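Alpha-1,3-glucanase (Paenibacillus glycanilyticus, PDB 6K0P) hydrolyses alpha-1,3-glucan, as a family 87 glycoside hydrolase. Local coordinates at residues F75-V89 against K100-A112. The protein carries 1 engineered substitution. Residues are numbered along the deposited sequence; the frame is centred on the assembly and turned at random. Where two conformers were deposited one is given.
Sequences FVLRNAVAENTTGTV and KFNVSSKFSYLYA. With GLC (alpha-D-glucopyranose), chain D.
Val-89 and Phe-101 form a backbone pair in an antiparallel hairpin at the edge of a beta-sandwich; strand 75-80, from the facing sheet, and residues 105-111 complete the contact. Gly-87 and Val-103 make the next hydrogen-bonded pair, Gly-87 N to Val-103 O at 2.9 Å. Between the sheets, Leu-77 CB sits over one face of the Phe-101 ring, 4.0 Å from its centroid, while Phe-75 CB meets the ring edge. Val-103 turns CG1 to the Asn-79 amide and CG2 to Val-81 CG1.

The link into strand 86-89 is gripped by side chains. Ser-105 OG donates to Ala-82 O (2.7 Å) and accepts from Thr-85 N along a nearly straight line (169°). Glu-83 CB lies over one face of the Tyr-109 ring in a CH-pi contact, and Tyr-109 OH, tilted from the carbonyl plane, gives a 2.6 Å bond to Val-81 O; Tyr-45 is a second partner of that hydroxyl. A phenylalanine in place of Tyr-109 would probably leave Val-81 O without this donor and Tyr-45 without its hydroxyl partner. Glu-83 bends at chi2 (66°), bringing OE2 to the edge of the Tyr-111 ring, where Tyr-111 OH donates to the anti side of Glu-83 OE2 at 2.6 Å, 35° out of the carboxylate plane.

On the face away from Phe-101 and Val-103, Asn-102 OD1 weakly accepts from glucose O2; from the loop beyond, Lys-106 NZ donates to glucose O4 (3.3 Å). This is an antiparallel two-sheet sandwich, consistent with the galactose-binding-domain clan, with glycan bound at edge strand 96-104 and the loop that follows.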
ATOM      1  N   PHE A  75     -13.001  10.081 -11.939  1.00  9.50           N
ATOM      2  CA  PHE A  75     -13.236  10.067 -10.499  1.00  9.33           C
ATOM      3  C   PHE A  75     -13.136   8.652  -9.963  1.00  9.19           C
ATOM      4  O   PHE A  75     -13.584   7.700 -10.614  1.00 10.14           O
ATOM      5  CB  PHE A  75     -14.627  10.634 -10.176  1.00 10.25           C
ATOM      6  CG  PHE A  75     -14.823  12.030 -10.686  1.00 10.03           C
ATOM      7  CD1 PHE A  75     -14.408  13.115  -9.929  1.00 12.59           C
ATOM      8  CD2 PHE A  75     -15.346  12.254 -11.949  1.00 11.44           C
ATOM      9  CE1 PHE A  75     -14.542  14.399 -10.411  1.00 12.40           C
ATOM     10  CE2 PHE A  75     -15.466  13.540 -12.438  1.00 13.91           C
ATOM     11  CZ  PHE A  75     -15.077  14.613 -11.664  1.00 13.57           C
ATOM     12  N   VAL A  76     -12.588   8.520  -8.758  1.00 10.43           N
ATOM     13  CA  VAL A  76     -12.635   7.262  -8.016  1.00  8.69           C
ATOM     14  C   VAL A  76     -13.243   7.545  -6.648  1.00 10.49           C
ATOM     15  O   VAL A  76     -12.742   8.396  -5.901  1.00 10.33           O
ATOM     16  CB  VAL A  76     -11.260   6.585  -7.891  1.00  9.09           C
ATOM     17  CG1 VAL A  76     -11.399   5.270  -7.117  1.00 10.25           C
ATOM     18  CG2 VAL A  76     -10.658   6.322  -9.282  1.00 10.00           C
ATOM     19  N   LEU A  77     -14.328   6.845  -6.328  1.00  9.48           N
ATOM     20  CA  LEU A  77     -15.022   7.005  -5.056  1.00  9.88           C
ATOM     21  C   LEU A  77     -14.704   5.808  -4.162  1.00  8.09           C
ATOM     22  O   LEU A  77     -15.130   4.685  -4.451  1.00 10.02           O
ATOM     23  CB  LEU A  77     -16.530   7.085  -5.298  1.00  9.94           C
ATOM     24  CG  LEU A  77     -17.355   7.463  -4.074  1.00 11.71           C
ATOM     25  CD1 LEU A  77     -17.212   8.966  -3.796  1.00 13.75           C
ATOM     26  CD2 LEU A  77     -18.804   7.077  -4.324  1.00 12.67           C
ATOM     27  N   ARG A  78     -13.964   6.042  -3.077  1.00  8.08           N
ATOM     28  CA  ARG A  78     -13.770   5.004  -2.070  1.00  7.94           C
ATOM     29  C   ARG A  78     -14.951   5.059  -1.116  1.00  9.08           C
ATOM     30  O   ARG A  78     -15.268   6.126  -0.569  1.00  9.85           O
ATOM     31  CB  ARG A  78     -12.464   5.181  -1.294  1.00  9.20           C
ATOM     32  CG  ARG A  78     -12.127   3.983  -0.387  1.00  9.91           C
ATOM     33  CD  ARG A  78     -10.750   4.120   0.247  1.00  9.17           C
ATOM     34  NE  ARG A  78     -10.197   2.838   0.690  1.00  9.22           N
ATOM     35  CZ  ARG A  78     -10.114   2.443   1.963  1.00  9.45           C
ATOM     36  NH1 ARG A  78     -10.582   3.208   2.951  1.00 10.81           N
ATOM     37  NH2 ARG A  78      -9.565   1.271   2.251  1.00 10.11           N
ATOM     38  N   ASN A  79     -15.600   3.913  -0.934  1.00  9.01           N
ATOM     39  CA  ASN A  79     -16.899   3.863  -0.288  1.00  8.84           C
ATOM     40  C   ASN A  79     -17.090   2.506   0.365  1.00  8.94           C
ATOM     41  O   ASN A  79     -16.372   1.545   0.079  1.00  9.79           O
ATOM     42  CB  ASN A  79     -18.015   4.106  -1.317  1.00  8.89           C
ATOM     43  CG  ASN A  79     -18.172   2.942  -2.279  1.00 10.38           C
ATOM     44  OD1 ASN A  79     -18.918   1.996  -2.002  1.00  9.93           O
ATOM     45  ND2 ASN A  79     -17.449   2.993  -3.406  1.00 10.46           N
ATOM     46  N   ALA A  80     -18.077   2.434   1.253  1.00 10.04           N
ATOM     47  CA  ALA A  80     -18.507   1.156   1.807  1.00 10.02           C
ATOM     48  C   ALA A  80     -20.010   1.033   1.633  1.00  9.74           C
ATOM     49  O   ALA A  80     -20.757   1.969   1.947  1.00  9.67           O
ATOM     50  CB  ALA A  80     -18.131   1.016   3.290  1.00  9.94           C
ATOM     51  N   VAL A  81     -20.449  -0.118   1.121  1.00  9.43           N
ATOM     52  CA  VAL A  81     -21.867  -0.447   1.002  1.00 10.00           C
ATOM     53  C   VAL A  81     -22.108  -1.766   1.720  1.00 11.55           C
ATOM     54  O   VAL A  81     -21.166  -2.397   2.212  1.00 11.99           O
ATOM     55  CB  VAL A  81     -22.325  -0.501  -0.471  1.00 10.33           C
ATOM     56  CG1 VAL A  81     -22.170   0.873  -1.107  1.00 12.31           C
ATOM     57  CG2 VAL A  81     -21.550  -1.555  -1.268  1.00 10.61           C
ATOM     58  N   ALA A  82     -23.372  -2.180   1.789  1.00 11.94           N
ATOM     59  CA  ALA A  82     -23.723  -3.405   2.491  1.00 13.34           C
ATOM     60  C   ALA A  82     -23.060  -4.616   1.847  1.00 13.18           C
ATOM     61  O   ALA A  82     -22.800  -4.648   0.644  1.00 12.85           O
ATOM     62  CB  ALA A  82     -25.238  -3.597   2.451  1.00 15.23           C
ATOM     63  N   GLU A  83     -22.798  -5.630   2.668  1.00 13.82           N
ATOM     64  CA  GLU A  83     -22.314  -6.903   2.146  1.00 13.81           C
ATOM     65  C   GLU A  83     -23.272  -7.461   1.095  1.00 14.85           C
ATOM     66  O   GLU A  83     -24.490  -7.265   1.169  1.00 16.95           O
ATOM     67  CB  GLU A  83     -22.155  -7.895   3.309  1.00 16.89           C
ATOM     68  CG  GLU A  83     -21.943  -9.367   2.925  1.00 27.01           C
ATOM     69  CD  GLU A  83     -20.619  -9.644   2.212  1.00 28.73           C
ATOM     70  OE1 GLU A  83     -20.378  -9.062   1.124  1.00 26.38           O
ATOM     71  OE2 GLU A  83     -19.825 -10.470   2.734  1.00 28.58           O
ATOM     72  N   ASN A  84     -22.697  -8.119   0.086  1.00 16.11           N
ATOM     73  CA  ASN A  84     -23.451  -8.805  -0.966  0.56 18.23           C
ATOM     74  C   ASN A  84     -24.423  -7.870  -1.681  1.00 17.34           C
ATOM     75  O   ASN A  84     -25.589  -8.200  -1.916  1.00 20.18           O
ATOM     76  CB  ASN A  84     -24.157 -10.057  -0.441  0.56 20.87           C
ATOM     77  CG  ASN A  84     -24.600 -10.983  -1.556  0.56 23.20           C
ATOM     78  OD1 ASN A  84     -23.938 -11.090  -2.591  0.56 30.68           O
ATOM     79  ND2 ASN A  84     -25.724 -11.656  -1.352  0.56 30.28           N
ATOM     80  N   THR A  85     -23.939  -6.686  -2.043  1.00 15.08           N
ATOM     81  CA  THR A  85     -24.791  -5.736  -2.746  0.98 15.79           C
ATOM     82  C   THR A  85     -24.025  -5.054  -3.864  1.00 13.34           C
ATOM     83  O   THR A  85     -22.798  -4.898  -3.815  1.00 14.64           O
ATOM     84  CB  THR A  85     -25.406  -4.645  -1.851  0.98 20.83           C
ATOM     85  OG1 THR A  85     -24.394  -3.726  -1.452  0.98 24.34           O
ATOM     86  CG2 THR A  85     -26.061  -5.230  -0.619  0.98 17.82           C
ATOM     87  N   THR A  86     -24.784  -4.658  -4.874  1.00 13.73           N
ATOM     88  CA  THR A  86     -24.319  -3.770  -5.928  0.80 13.29           C
ATOM     89  C   THR A  86     -25.392  -2.717  -6.145  1.00 14.11           C
ATOM     90  O   THR A  86     -26.568  -2.912  -5.817  1.00 17.45           O
ATOM     91  CB  THR A  86     -24.089  -4.506  -7.254  0.80 14.79           C
ATOM     92  OG1 THR A  86     -25.353  -4.966  -7.761  0.80 16.70           O
ATOM     93  CG2 THR A  86     -23.141  -5.683  -7.071  0.80 17.68           C
ATOM     94  N   GLY A  87     -24.980  -1.576  -6.674  1.00 11.42           N
ATOM     95  CA  GLY A  87     -25.939  -0.529  -6.937  1.00 12.15           C
ATOM     96  C   GLY A  87     -25.238   0.714  -7.420  1.00 10.39           C
ATOM     97  O   GLY A  87     -24.137   0.642  -7.975  1.00 11.00           O
ATOM     98  N   THR A  88     -25.895   1.858  -7.216  1.00 11.58           N
ATOM     99  CA  THR A  88     -25.385   3.130  -7.705  1.00 10.07           C
ATOM    100  C   THR A  88     -25.377   4.177  -6.597  1.00 10.97           C
ATOM    101  O   THR A  88     -26.067   4.064  -5.581  1.00 11.55           O
ATOM    102  CB  THR A  88     -26.209   3.667  -8.884  1.00 11.90           C
ATOM    103  OG1 THR A  88     -27.601   3.710  -8.523  1.00 11.90           O
ATOM    104  CG2 THR A  88     -26.027   2.778 -10.118  1.00 10.43           C
ATOM    105  N   VAL A  89     -24.557   5.201  -6.814  1.00 10.40           N
ATOM    106  CA  VAL A  89     -24.687   6.478  -6.129  1.00  9.62           C
ATOM    107  C   VAL A  89     -24.440   7.549  -7.182  1.00 10.42           C
ATOM    108  O   VAL A  89     -23.734   7.318  -8.168  1.00 11.21           O
ATOM    109  CB  VAL A  89     -23.750   6.595  -4.899  1.00 10.20           C
ATOM    110  CG1 VAL A  89     -22.290   6.731  -5.329  1.00 11.39           C
ATOM    111  CG2 VAL A  89     -24.172   7.764  -4.003  1.00 11.06           C
ATOM    112  N   LYS A 100     -23.742   8.088 -12.595  1.00 10.92           N
ATOM    113  CA  LYS A 100     -23.870   7.178 -11.468  1.00 11.08           C
ATOM    114  C   LYS A 100     -22.619   6.327 -11.375  1.00 10.67           C
ATOM    115  O   LYS A 100     -22.158   5.782 -12.381  1.00 13.21           O
ATOM    116  CB  LYS A 100     -25.117   6.300 -11.614  1.00 13.20           C
ATOM    117  CG  LYS A 100     -26.407   7.109 -11.403  1.00 17.87           C
ATOM    118  CD  LYS A 100     -27.647   6.265 -11.276  1.00 22.65           C
ATOM    119  CE  LYS A 100     -28.870   7.156 -11.160  1.00 18.03           C
ATOM    120  NZ  LYS A 100     -29.067   7.704  -9.779  1.00 13.98           N
ATOM    121  N   PHE A 101     -22.050   6.247 -10.176  1.00 10.26           N
ATOM    122  CA  PHE A 101     -20.995   5.281  -9.914  1.00 10.39           C
ATOM    123  C   PHE A 101     -21.619   3.905  -9.733  1.00 11.41           C
ATOM    124  O   PHE A 101     -22.696   3.770  -9.144  1.00 11.77           O
ATOM    125  CB  PHE A 101     -20.293   5.609  -8.599  1.00  9.88           C
ATOM    126  CG  PHE A 101     -19.367   6.790  -8.659  1.00  9.97           C
ATOM    127  CD1 PHE A 101     -18.034   6.638  -9.034  1.00 10.24           C
ATOM    128  CD2 PHE A 101     -19.823   8.046  -8.309  1.00  9.29           C
ATOM    129  CE1 PHE A 101     -17.181   7.736  -9.072  1.00 10.21           C
ATOM    130  CE2 PHE A 101     -18.975   9.147  -8.337  1.00 10.54           C
ATOM    131  CZ  PHE A 101     -17.651   8.985  -8.711  1.00 10.69           C
ATOM    132  N   ASN A 102     -20.911   2.879 -10.202  1.00 11.43           N
ATOM    133  CA  ASN A 102     -21.257   1.490  -9.922  1.00 12.21           C
ATOM    134  C   ASN A 102     -20.520   1.100  -8.645  1.00 10.52           C
ATOM    135  O   ASN A 102     -19.299   0.901  -8.658  1.00 12.25           O
ATOM    136  CB  ASN A 102     -20.839   0.617 -11.109  1.00 12.44           C
ATOM    137  CG  ASN A 102     -21.131  -0.868 -10.901  1.00 16.01           C
ATOM    138  OD1 ASN A 102     -20.953  -1.411  -9.812  1.00 20.83           O
ATOM    139  ND2 ASN A 102     -21.549  -1.534 -11.962  1.00 17.49           N
ATOM    140  N   VAL A 103     -21.255   1.018  -7.538  1.00 10.73           N
ATOM    141  CA  VAL A 103     -20.687   0.690  -6.235  1.00 11.34           C
ATOM    142  C   VAL A 103     -21.025  -0.753  -5.902  1.00 10.81           C
ATOM    143  O   VAL A 103     -22.085  -1.273  -6.272  1.00 13.28           O
ATOM    144  CB  VAL A 103     -21.151   1.657  -5.125  1.00 10.32           C
ATOM    145  CG1 VAL A 103     -20.640   3.061  -5.413  1.00 10.89           C
ATOM    146  CG2 VAL A 103     -22.668   1.660  -5.000  1.00 10.41           C
ATOM    147  N   SER A 104     -20.114  -1.410  -5.188  1.00 10.11           N
ATOM    148  CA  SER A 104     -20.246  -2.841  -4.957  1.00  9.62           C
ATOM    149  C   SER A 104     -19.376  -3.267  -3.790  1.00 10.39           C
ATOM    150  O   SER A 104     -18.302  -2.711  -3.569  1.00 11.30           O
ATOM    151  CB  SER A 104     -19.795  -3.623  -6.191  1.00 11.24           C
ATOM    152  OG  SER A 104     -19.895  -5.015  -5.971  1.00 13.59           O
ATOM    153  N   SER A 105     -19.834  -4.298  -3.081  1.00 10.28           N
ATOM    154  CA  SER A 105     -19.015  -4.949  -2.068  1.00 11.72           C
ATOM    155  C   SER A 105     -18.451  -6.287  -2.545  1.00 11.54           C
ATOM    156  O   SER A 105     -18.046  -7.109  -1.715  1.00 11.83           O
ATOM    157  CB  SER A 105     -19.797  -5.125  -0.766  1.00 12.13           C
ATOM    158  OG  SER A 105     -21.039  -5.760  -1.020  1.00 12.97           O
ATOM    159  N   LYS A 106     -18.415  -6.518  -3.865  1.00 10.67           N
ATOM    160  CA  LYS A 106     -17.891  -7.782  -4.389  1.00 11.04           C
ATOM    161  C   LYS A 106     -16.500  -8.105  -3.840  1.00 12.13           C
ATOM    162  O   LYS A 106     -16.210  -9.260  -3.497  1.00 14.91           O
ATOM    163  CB  LYS A 106     -17.864  -7.730  -5.915  1.00 11.36           C
ATOM    164  CG  LYS A 106     -17.147  -8.927  -6.536  1.00 13.67           C
ATOM    165  CD  LYS A 106     -17.129  -8.842  -8.050  1.00 14.34           C
ATOM    166  CE  LYS A 106     -16.456 -10.083  -8.642  1.00 19.08           C
ATOM    167  NZ  LYS A 106     -16.588 -10.123 -10.122  1.00 24.75           N
ATOM    168  N   PHE A 107     -15.632  -7.100  -3.735  1.00 10.63           N
ATOM    169  CA  PHE A 107     -14.238  -7.300  -3.355  1.00 10.29           C
ATOM    170  C   PHE A 107     -13.939  -6.956  -1.902  1.00 11.06           C
ATOM    171  O   PHE A 107     -12.805  -7.165  -1.455  1.00 11.07           O
ATOM    172  CB  PHE A 107     -13.318  -6.513  -4.299  1.00  9.40           C
ATOM    173  CG  PHE A 107     -13.348  -7.025  -5.711  1.00 11.16           C
ATOM    174  CD1 PHE A 107     -12.668  -8.180  -6.041  1.00 11.58           C
ATOM    175  CD2 PHE A 107     -14.086  -6.372  -6.695  1.00 12.87           C
ATOM    176  CE1 PHE A 107     -12.694  -8.683  -7.333  1.00 12.26           C
ATOM    177  CE2 PHE A 107     -14.123  -6.863  -7.999  1.00 11.51           C
ATOM    178  CZ  PHE A 107     -13.424  -8.022  -8.317  1.00 12.23           C
ATOM    179  N   SER A 108     -14.914  -6.435  -1.163  1.00 11.09           N
ATOM    180  CA  SER A 108     -14.736  -6.080   0.235  1.00 11.27           C
ATOM    181  C   SER A 108     -15.376  -7.140   1.136  1.00 13.22           C
ATOM    182  O   SER A 108     -15.959  -8.125   0.668  1.00 14.30           O
ATOM    183  CB  SER A 108     -15.315  -4.687   0.493  1.00 12.13           C
ATOM    184  OG  SER A 108     -16.636  -4.596  -0.030  1.00 11.03           O
ATOM    185  N   TYR A 109     -15.257  -6.922   2.451  1.00 10.15           N
ATOM    186  CA  TYR A 109     -15.785  -7.793   3.499  1.00 10.28           C
ATOM    187  C   TYR A 109     -15.003  -9.097   3.609  1.00 12.23           C
ATOM    188  O   TYR A 109     -15.344 -10.100   2.968  1.00 13.72           O
ATOM    189  CB  TYR A 109     -17.299  -8.025   3.353  1.00 13.38           C
ATOM    190  CG  TYR A 109     -18.116  -6.786   3.656  1.00 11.47           C
ATOM    191  CD1 TYR A 109     -18.242  -5.765   2.719  1.00 11.25           C
ATOM    192  CD2 TYR A 109     -18.757  -6.635   4.880  1.00 13.27           C
ATOM    193  CE1 TYR A 109     -18.971  -4.629   2.993  1.00 12.62           C
ATOM    194  CE2 TYR A 109     -19.490  -5.501   5.159  1.00 12.37           C
ATOM    195  CZ  TYR A 109     -19.600  -4.508   4.212  1.00 12.19           C
ATOM    196  OH  TYR A 109     -20.331  -3.376   4.479  1.00 13.14           O
ATOM    197  N   LEU A 110     -13.946  -9.079   4.417  1.00 11.36           N
ATOM    198  CA  LEU A 110     -13.131 -10.251   4.703  1.00 10.96           C
ATOM    199  C   LEU A 110     -13.276 -10.542   6.191  1.00 12.84           C
ATOM    200  O   LEU A 110     -13.257  -9.620   7.010  1.00 12.99           O
ATOM    201  CB  LEU A 110     -11.658  -9.986   4.329  1.00 11.38           C
ATOM    202  CG  LEU A 110     -11.247 -10.072   2.848  1.00 11.95           C
ATOM    203  CD1 LEU A 110     -11.416 -11.497   2.329  1.00 14.85           C
ATOM    204  CD2 LEU A 110     -12.006  -9.086   1.948  1.00 13.63           C
ATOM    205  N   TYR A 111     -13.433 -11.818   6.545  1.00 11.81           N
ATOM    206  CA  TYR A 111     -13.941 -12.190   7.862  1.00 11.83           C
ATOM    207  C   TYR A 111     -12.857 -12.795   8.747  1.00 11.39           C
ATOM    208  O   TYR A 111     -11.999 -13.551   8.279  1.00 13.31           O
ATOM    209  CB  TYR A 111     -15.147 -13.132   7.730  1.00 12.10           C
ATOM    210  CG  TYR A 111     -16.325 -12.428   7.102  1.00 13.15           C
ATOM    211  CD1 TYR A 111     -16.456 -12.365   5.727  1.00 14.91           C
ATOM    212  CD2 TYR A 111     -17.284 -11.788   7.884  1.00 16.83           C
ATOM    213  CE1 TYR A 111     -17.506 -11.694   5.136  1.00 17.14           C
ATOM    214  CE2 TYR A 111     -18.350 -11.114   7.297  1.00 16.55           C
ATOM    215  CZ  TYR A 111     -18.448 -11.072   5.919  1.00 17.97           C
ATOM    216  OH  TYR A 111     -19.490 -10.412   5.306  1.00 21.23           O
ATOM    217  N   ALA A 112     -12.908 -12.444  10.028  1.00 12.40           N
ATOM    218  CA  ALA A 112     -11.998 -12.966  11.042  1.00 13.05           C
ATOM    219  C   ALA A 112     -12.645 -12.728  12.402  1.00 15.04           C
ATOM    220  O   ALA A 112     -13.843 -12.443  12.495  1.00 14.68           O
ATOM    221  CB  ALA A 112     -10.619 -12.304  10.935  1.00 14.26           C
TER
HETATM  222  C1  GLC D   2     -18.204  -3.476 -12.227  1.00 22.10           C
HETATM  223  C2  GLC D   2     -18.190  -3.782 -10.734  1.00 21.24           C
HETATM  224  C3  GLC D   2     -17.138  -4.818 -10.364  1.00 21.99           C
HETATM  225  C4  GLC D   2     -17.379  -6.038 -11.232  1.00 23.49           C
HETATM  226  C5  GLC D   2     -17.441  -5.639 -12.697  1.00 23.69           C
HETATM  227  C6  GLC D   2     -17.667  -6.892 -13.535  1.00 24.76           C
HETATM  228  O2  GLC D   2     -18.068  -2.583  -9.998  1.00 22.75           O
HETATM  229  O3  GLC D   2     -17.371  -5.188  -9.043  1.00 21.03           O
HETATM  230  O4  GLC D   2     -16.345  -7.002 -11.102  1.00 19.81           O
HETATM  231  O5  GLC D   2     -18.449  -4.663 -12.922  1.00 22.05           O
HETATM  232  O6  GLC D   2     -18.964  -7.412 -13.295  1.00 27.05           O
HETATM  233  O   HOH W   1     -17.611  -0.507  -1.948  1.00 10.82           O
HETATM  234  O   HOH W   2     -17.555   0.278  -4.803  1.00 11.50           O
HETATM  235  O   HOH W   3     -17.848  -2.049   0.420  1.00 11.30           O
HETATM  236  O   HOH W   4     -18.376  -9.441  -0.148  1.00 33.94           O